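Local coordinates for protein inactive glucansucrase (Lactobacillus reuteri, PDB 5JBD) that is an inactive glucansucrase, a glycoside hydrolase family 70 protein built round a TIM-barrel domain and carrying a bound calcium ion, at residues F698-R712 with Q745-S757. Numbering follows the deposited sequence.
With CA (calcium ion), chain C.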
loop_
_atom_site.group_PDB
_atom_site.type_symbol
_atom_site.label_atom_id
_atom_site.label_comp_id
_atom_site.label_asym_id
_atom_site.label_seq_id
_atom_site.Cartn_x
_atom_site.Cartn_y
_atom_site.Cartn_z
ATOM N N PHE A 698 -1.800 -8.838 -8.294
ATOM C CA PHE A 698 -1.946 -8.441 -9.683
ATOM C C PHE A 698 -0.577 -8.604 -10.345
ATOM O O PHE A 698 0.422 -7.999 -9.906
ATOM C CB PHE A 698 -2.413 -6.983 -9.731
ATOM C CG PHE A 698 -2.565 -6.398 -11.115
ATOM C CD1 PHE A 698 -3.083 -7.140 -12.179
ATOM C CD2 PHE A 698 -2.232 -5.064 -11.336
ATOM C CE1 PHE A 698 -3.243 -6.564 -13.432
ATOM C CE2 PHE A 698 -2.394 -4.486 -12.585
ATOM C CZ PHE A 698 -2.895 -5.244 -13.635
ATOM N N GLY A 699 -0.528 -9.426 -11.394
ATOM C CA GLY A 699 0.736 -9.805 -12.032
ATOM C C GLY A 699 1.534 -8.640 -12.588
ATOM O O GLY A 699 2.760 -8.657 -12.544
ATOM N N ARG A 700 0.837 -7.624 -13.095
ATOM C CA ARG A 700 1.482 -6.430 -13.645
ATOM C C ARG A 700 1.704 -5.287 -12.638
ATOM O O ARG A 700 2.133 -4.202 -13.023
ATOM C CB ARG A 700 0.687 -5.941 -14.854
ATOM C CG ARG A 700 0.645 -6.978 -15.979
ATOM C CD ARG A 700 0.450 -6.336 -17.345
ATOM N NE ARG A 700 -0.668 -5.392 -17.356
ATOM C CZ ARG A 700 -1.969 -5.720 -17.398
ATOM N NH1 ARG A 700 -2.376 -6.998 -17.417
ATOM N NH2 ARG A 700 -2.881 -4.745 -17.408
ATOM N N SER A 701 1.449 -5.535 -11.351
ATOM C CA SER A 701 1.812 -4.566 -10.305
ATOM C C SER A 701 3.338 -4.382 -10.251
ATOM O O SER A 701 4.108 -5.276 -10.620
ATOM C CB SER A 701 1.251 -4.990 -8.941
ATOM O OG SER A 701 1.913 -6.123 -8.405
ATOM N N ARG A 702 3.766 -3.210 -9.807
ATOM C CA ARG A 702 5.180 -2.871 -9.786
ATOM C C ARG A 702 6.028 -3.832 -8.944
ATOM O O ARG A 702 7.120 -4.222 -9.361
ATOM C CB ARG A 702 5.343 -1.434 -9.294
ATOM C CG ARG A 702 6.762 -0.881 -9.365
ATOM C CD ARG A 702 6.734 0.633 -9.196
ATOM N NE ARG A 702 6.127 1.281 -10.360
ATOM C CZ ARG A 702 5.740 2.551 -10.430
ATOM N NH1 ARG A 702 5.878 3.382 -9.392
ATOM N NH2 ARG A 702 5.208 2.999 -11.564
ATOM N N TYR A 703 5.524 -4.218 -7.775
ATOM C CA TYR A 703 6.314 -4.997 -6.830
ATOM C C TYR A 703 5.801 -6.406 -6.547
ATOM O O TYR A 703 6.529 -7.216 -5.961
ATOM C CB TYR A 703 6.436 -4.220 -5.510
ATOM C CG TYR A 703 6.989 -2.801 -5.643
ATOM C CD1 TYR A 703 8.296 -2.569 -6.049
ATOM C CD2 TYR A 703 6.197 -1.697 -5.343
ATOM C CE1 TYR A 703 8.799 -1.278 -6.163
ATOM C CE2 TYR A 703 6.682 -0.408 -5.454
ATOM C CZ TYR A 703 7.984 -0.196 -5.859
ATOM O OH TYR A 703 8.450 1.087 -5.962
ATOM N N ASN A 704 4.571 -6.729 -6.971
ATOM C CA ASN A 704 3.968 -8.048 -6.675
ATOM C C ASN A 704 3.967 -8.347 -5.161
ATOM O O ASN A 704 4.150 -9.493 -4.739
ATOM C CB ASN A 704 4.678 -9.174 -7.476
ATOM C CG ASN A 704 3.980 -9.487 -8.786
ATOM O OD1 ASN A 704 3.376 -10.543 -8.937
ATOM N ND2 ASN A 704 4.048 -8.560 -9.734
ATOM N N GLU A 705 3.781 -7.296 -4.357
ATOM C CA GLU A 705 3.919 -7.382 -2.893
ATOM C C GLU A 705 2.643 -7.775 -2.161
ATOM O O GLU A 705 2.725 -8.194 -1.004
ATOM C CB GLU A 705 4.453 -6.057 -2.296
ATOM C CG GLU A 705 3.429 -4.938 -2.076
ATOM C CD GLU A 705 2.771 -4.432 -3.353
ATOM O OE1 GLU A 705 3.381 -4.520 -4.437
ATOM O OE2 GLU A 705 1.615 -3.990 -3.298
ATOM N N GLY A 706 1.485 -7.588 -2.798
ATOM C CA GLY A 706 0.203 -7.953 -2.205
ATOM C C GLY A 706 -0.789 -6.844 -1.880
ATOM O O GLY A 706 -1.950 -7.149 -1.618
ATOM N N TYR A 707 -0.367 -5.575 -1.879
ATOM C CA TYR A 707 -1.318 -4.461 -1.737
ATOM C C TYR A 707 -2.150 -4.239 -3.002
ATOM O O TYR A 707 -3.298 -3.775 -2.919
ATOM C CB TYR A 707 -0.636 -3.138 -1.358
ATOM C CG TYR A 707 0.077 -3.119 -0.018
ATOM C CD1 TYR A 707 -0.644 -3.226 1.177
ATOM C CD2 TYR A 707 1.454 -2.939 0.063
ATOM C CE1 TYR A 707 0.005 -3.189 2.411
ATOM C CE2 TYR A 707 2.104 -2.889 1.299
ATOM C CZ TYR A 707 1.367 -3.017 2.473
ATOM O OH TYR A 707 1.999 -2.950 3.714
ATOM N N SER A 708 -1.570 -4.548 -4.162
ATOM C CA SER A 708 -2.311 -4.557 -5.429
ATOM C C SER A 708 -2.758 -5.993 -5.657
ATOM O O SER A 708 -1.979 -6.810 -6.180
ATOM C CB SER A 708 -1.425 -4.079 -6.578
ATOM O OG SER A 708 -1.151 -2.701 -6.439
ATOM N N MET A 709 -3.986 -6.305 -5.230
ATOM C CA MET A 709 -4.468 -7.690 -5.206
ATOM C C MET A 709 -5.756 -7.857 -6.001
ATOM O O MET A 709 -6.573 -6.942 -6.080
ATOM C CB MET A 709 -4.610 -8.224 -3.761
ATOM C CG MET A 709 -5.939 -7.967 -3.039
ATOM S SD MET A 709 -6.358 -6.223 -2.980
ATOM C CE MET A 709 -5.541 -5.783 -1.434
ATOM N N THR A 710 -5.895 -9.043 -6.596
ATOM C CA THR A 710 -7.054 -9.435 -7.381
ATOM C C THR A 710 -7.988 -10.379 -6.630
ATOM O O THR A 710 -9.107 -10.600 -7.089
ATOM C CB THR A 710 -6.600 -10.148 -8.682
ATOM O OG1 THR A 710 -5.792 -11.295 -8.355
ATOM C CG2 THR A 710 -5.777 -9.203 -9.546
ATOM N N ASP A 711 -7.522 -10.964 -5.518
ATOM C CA ASP A 711 -8.306 -11.943 -4.753
ATOM C C ASP A 711 -7.932 -11.862 -3.265
ATOM O O ASP A 711 -6.823 -12.220 -2.884
ATOM C CB ASP A 711 -8.074 -13.371 -5.308
ATOM C CG ASP A 711 -9.070 -14.398 -4.773
ATOM O OD1 ASP A 711 -9.522 -14.291 -3.602
ATOM O OD2 ASP A 711 -9.426 -15.341 -5.533
ATOM N N ARG A 712 -8.882 -11.403 -2.449
ATOM C CA ARG A 712 -8.677 -11.166 -1.010
ATOM C C ARG A 712 -8.650 -12.442 -0.166
ATOM O O ARG A 712 -8.213 -12.408 0.988
ATOM C CB ARG A 712 -9.789 -10.282 -0.456
ATOM C CG ARG A 712 -9.736 -8.823 -0.875
ATOM C CD ARG A 712 -10.895 -8.101 -0.210
ATOM N NE ARG A 712 -10.813 -6.647 -0.275
ATOM C CZ ARG A 712 -11.638 -5.816 0.373
ATOM N NH1 ARG A 712 -12.627 -6.282 1.135
ATOM N NH2 ARG A 712 -11.468 -4.508 0.252
ATOM N N GLN A 745 0.476 -10.908 13.076
ATOM C CA GLN A 745 -0.530 -10.026 12.470
ATOM C C GLN A 745 -0.481 -10.079 10.956
ATOM O O GLN A 745 0.579 -10.268 10.367
ATOM C CB GLN A 745 -0.356 -8.579 12.929
ATOM C CG GLN A 745 -0.588 -8.372 14.424
ATOM C CD GLN A 745 0.613 -8.716 15.301
ATOM O OE1 GLN A 745 1.765 -8.483 14.926
ATOM N NE2 GLN A 745 0.346 -9.291 16.473
ATOM N N GLU A 746 -1.639 -9.915 10.324
ATOM C CA GLU A 746 -1.717 -9.804 8.862
ATOM C C GLU A 746 -2.009 -8.367 8.506
ATOM O O GLU A 746 -2.791 -7.690 9.173
ATOM C CB GLU A 746 -2.812 -10.724 8.273
ATOM C CG GLU A 746 -3.154 -10.516 6.794
ATOM C CD GLU A 746 -2.017 -10.791 5.804
ATOM O OE1 GLU A 746 -0.810 -10.664 6.159
ATOM O OE2 GLU A 746 -2.349 -11.099 4.629
ATOM N N ASP A 747 -1.342 -7.915 7.459
ATOM C CA ASP A 747 -1.588 -6.636 6.826
ATOM C C ASP A 747 -2.919 -6.739 6.097
ATOM O O ASP A 747 -3.004 -7.408 5.068
ATOM C CB ASP A 747 -0.448 -6.351 5.830
ATOM C CG ASP A 747 -0.201 -4.882 5.598
ATOM O OD1 ASP A 747 -1.181 -4.118 5.555
ATOM O OD2 ASP A 747 1.000 -4.498 5.452
ATOM N N ILE A 748 -3.950 -6.094 6.632
ATOM C CA ILE A 748 -5.306 -6.148 6.051
ATOM C C ILE A 748 -5.514 -4.863 5.262
ATOM O O ILE A 748 -5.176 -3.782 5.746
ATOM C CB ILE A 748 -6.423 -6.417 7.102
ATOM C CG1 ILE A 748 -7.776 -6.650 6.402
ATOM C CG2 ILE A 748 -6.531 -5.301 8.153
ATOM C CD1 ILE A 748 -8.876 -7.100 7.331
ATOM N N VAL A 749 -6.067 -5.000 4.052
ATOM C CA VAL A 749 -6.034 -3.936 3.044
ATOM C C VAL A 749 -7.440 -3.646 2.530
ATOM O O VAL A 749 -7.856 -4.193 1.504
ATOM C CB VAL A 749 -5.121 -4.324 1.864
ATOM C CG1 VAL A 749 -4.993 -3.175 0.857
ATOM C CG2 VAL A 749 -3.749 -4.734 2.386
ATOM N N MET A 750 -8.163 -2.779 3.251
ATOM C CA MET A 750 -9.551 -2.420 2.903
ATOM C C MET A 750 -9.682 -1.260 1.920
ATOM O O MET A 750 -10.782 -1.017 1.426
ATOM C CB MET A 750 -10.375 -2.116 4.164
ATOM C CG MET A 750 -10.679 -3.345 5.013
ATOM S SD MET A 750 -11.549 -3.017 6.573
ATOM C CE MET A 750 -10.155 -2.587 7.639
ATOM N N ASN A 751 -8.598 -0.550 1.608
ATOM C CA ASN A 751 -8.756 0.687 0.854
ATOM C C ASN A 751 -9.052 0.458 -0.620
ATOM O O ASN A 751 -9.923 1.136 -1.164
ATOM C CB ASN A 751 -7.559 1.605 0.959
ATOM C CG ASN A 751 -7.762 2.899 0.182
ATOM O OD1 ASN A 751 -8.621 3.734 0.524
ATOM N ND2 ASN A 751 -6.994 3.064 -0.888
ATOM N N GLN A 752 -8.279 -0.428 -1.255
ATOM C CA GLN A 752 -8.375 -0.635 -2.706
ATOM C C GLN A 752 -8.122 -2.071 -3.152
ATOM O O GLN A 752 -7.459 -2.837 -2.459
ATOM C CB GLN A 752 -7.398 0.273 -3.469
ATOM C CG GLN A 752 -5.949 -0.227 -3.547
ATOM C CD GLN A 752 -5.165 -0.069 -2.243
ATOM O OE1 GLN A 752 -5.332 0.908 -1.526
ATOM N NE2 GLN A 752 -4.295 -1.027 -1.952
ATOM N N MET A 753 -8.657 -2.384 -4.332
ATOM C CA MET A 753 -8.260 -3.556 -5.112
ATOM C C MET A 753 -7.745 -3.062 -6.461
ATOM O O MET A 753 -8.118 -1.973 -6.918
ATOM C CB MET A 753 -9.445 -4.514 -5.266
ATOM C CG MET A 753 -9.960 -5.052 -3.931
ATOM S SD MET A 753 -11.193 -6.369 -4.081
ATOM C CE MET A 753 -10.189 -7.695 -4.721
ATOM N N ILE A 754 -6.844 -3.830 -7.070
ATOM C CA ILE A 754 -6.238 -3.458 -8.350
ATOM C C ILE A 754 -6.044 -4.719 -9.190
ATOM O O ILE A 754 -5.564 -5.735 -8.687
ATOM C CB ILE A 754 -4.870 -2.736 -8.194
ATOM C CG1 ILE A 754 -4.966 -1.606 -7.157
ATOM C CG2 ILE A 754 -4.411 -2.136 -9.529
ATOM C CD1 ILE A 754 -3.689 -0.818 -6.883
ATOM N N GLY A 755 -6.401 -4.613 -10.465
ATOM C CA GLY A 755 -6.156 -5.661 -11.456
ATOM C C GLY A 755 -7.393 -6.452 -11.842
ATOM O O GLY A 755 -7.262 -7.588 -12.285
ATOM N N PHE A 756 -8.586 -5.871 -11.670
ATOM C CA PHE A 756 -9.831 -6.518 -12.106
ATOM C C PHE A 756 -9.770 -6.766 -13.612
ATOM O O PHE A 756 -9.278 -5.919 -14.359
ATOM C CB PHE A 756 -11.067 -5.661 -11.793
ATOM C CG PHE A 756 -11.383 -5.527 -10.323
ATOM C CD1 PHE A 756 -11.629 -6.649 -9.535
ATOM C CD2 PHE A 756 -11.488 -4.267 -9.732
ATOM C CE1 PHE A 756 -11.942 -6.521 -8.185
ATOM C CE2 PHE A 756 -11.800 -4.133 -8.382
ATOM C CZ PHE A 756 -12.031 -5.261 -7.607
ATOM N N SER A 757 -10.249 -7.931 -14.050
ATOM C CA SER A 757 -10.255 -8.288 -15.482
ATOM C C SER A 757 -11.548 -7.901 -16.215
ATOM O O SER A 757 -11.579 -7.902 -17.445
ATOM C CB SER A 757 -9.997 -9.790 -15.644
ATOM O OG SER A 757 -11.087 -10.507 -15.089
HETATM CA CA CA C . -10.472 5.037 0.327
HETATM O O HOH W 1 -8.996 -4.393 -0.967
HETATM O O HOH W 2 -11.498 2.870 0.569
#
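With chi1 at -63°, Tyr707 sets its ring anti to its own carbonyl carbon and reaches Asp747, whose carboxylate stands anti to the backbone N. The phenol OH donates to Asp747 OD2 at 2.5 Å, on the syn side but out of the carboxylate plane, and ring and carboxylate stand nearly perpendicular, 81° apart. Arg281 forms a salt bridge with Asp747 OD1, so both carboxylate oxygens are held. Farther down the same ring edge, Val749 CG2 packs 3.7 Å from Tyr707 CD1, while its other branch, CG1, meets the methyl of Met709.

Gln752 folds back at chi2 (-75°), bringing NE2 above the carbonyl plane of Tyr707 O for a 3.1 Å hydrogen bond; a glycerol also accepts from this amide. Next to it Asn751 ND2 donates to Gln752 OE1 while Asn751 OD1 binds the calcium ion at 2.3 Å, so one side-chain hydrogen bond connects the metal site to the amide that bonds the Tyr707 carbonyl.

Ile754 N donates to Met709 O. At the far end Gly755 CA sits over the centre of the Phe698 ring in a CH-pi contact, 3.5 Å from the centroid. Water 1 bridges Arg712 NH2 to the carbonyls of Val749 and Gln752, and the arginine passes across Met753 SD.

The loop following strand 696-697 thus packs against the C-terminal part of barrel strand 743-748 and the residues after it, and against 752-753, an outermost strand of the antiparallel sheet, where Arg712 and Met753 both touch strand 242-244 and Met750 meets helix 249-263.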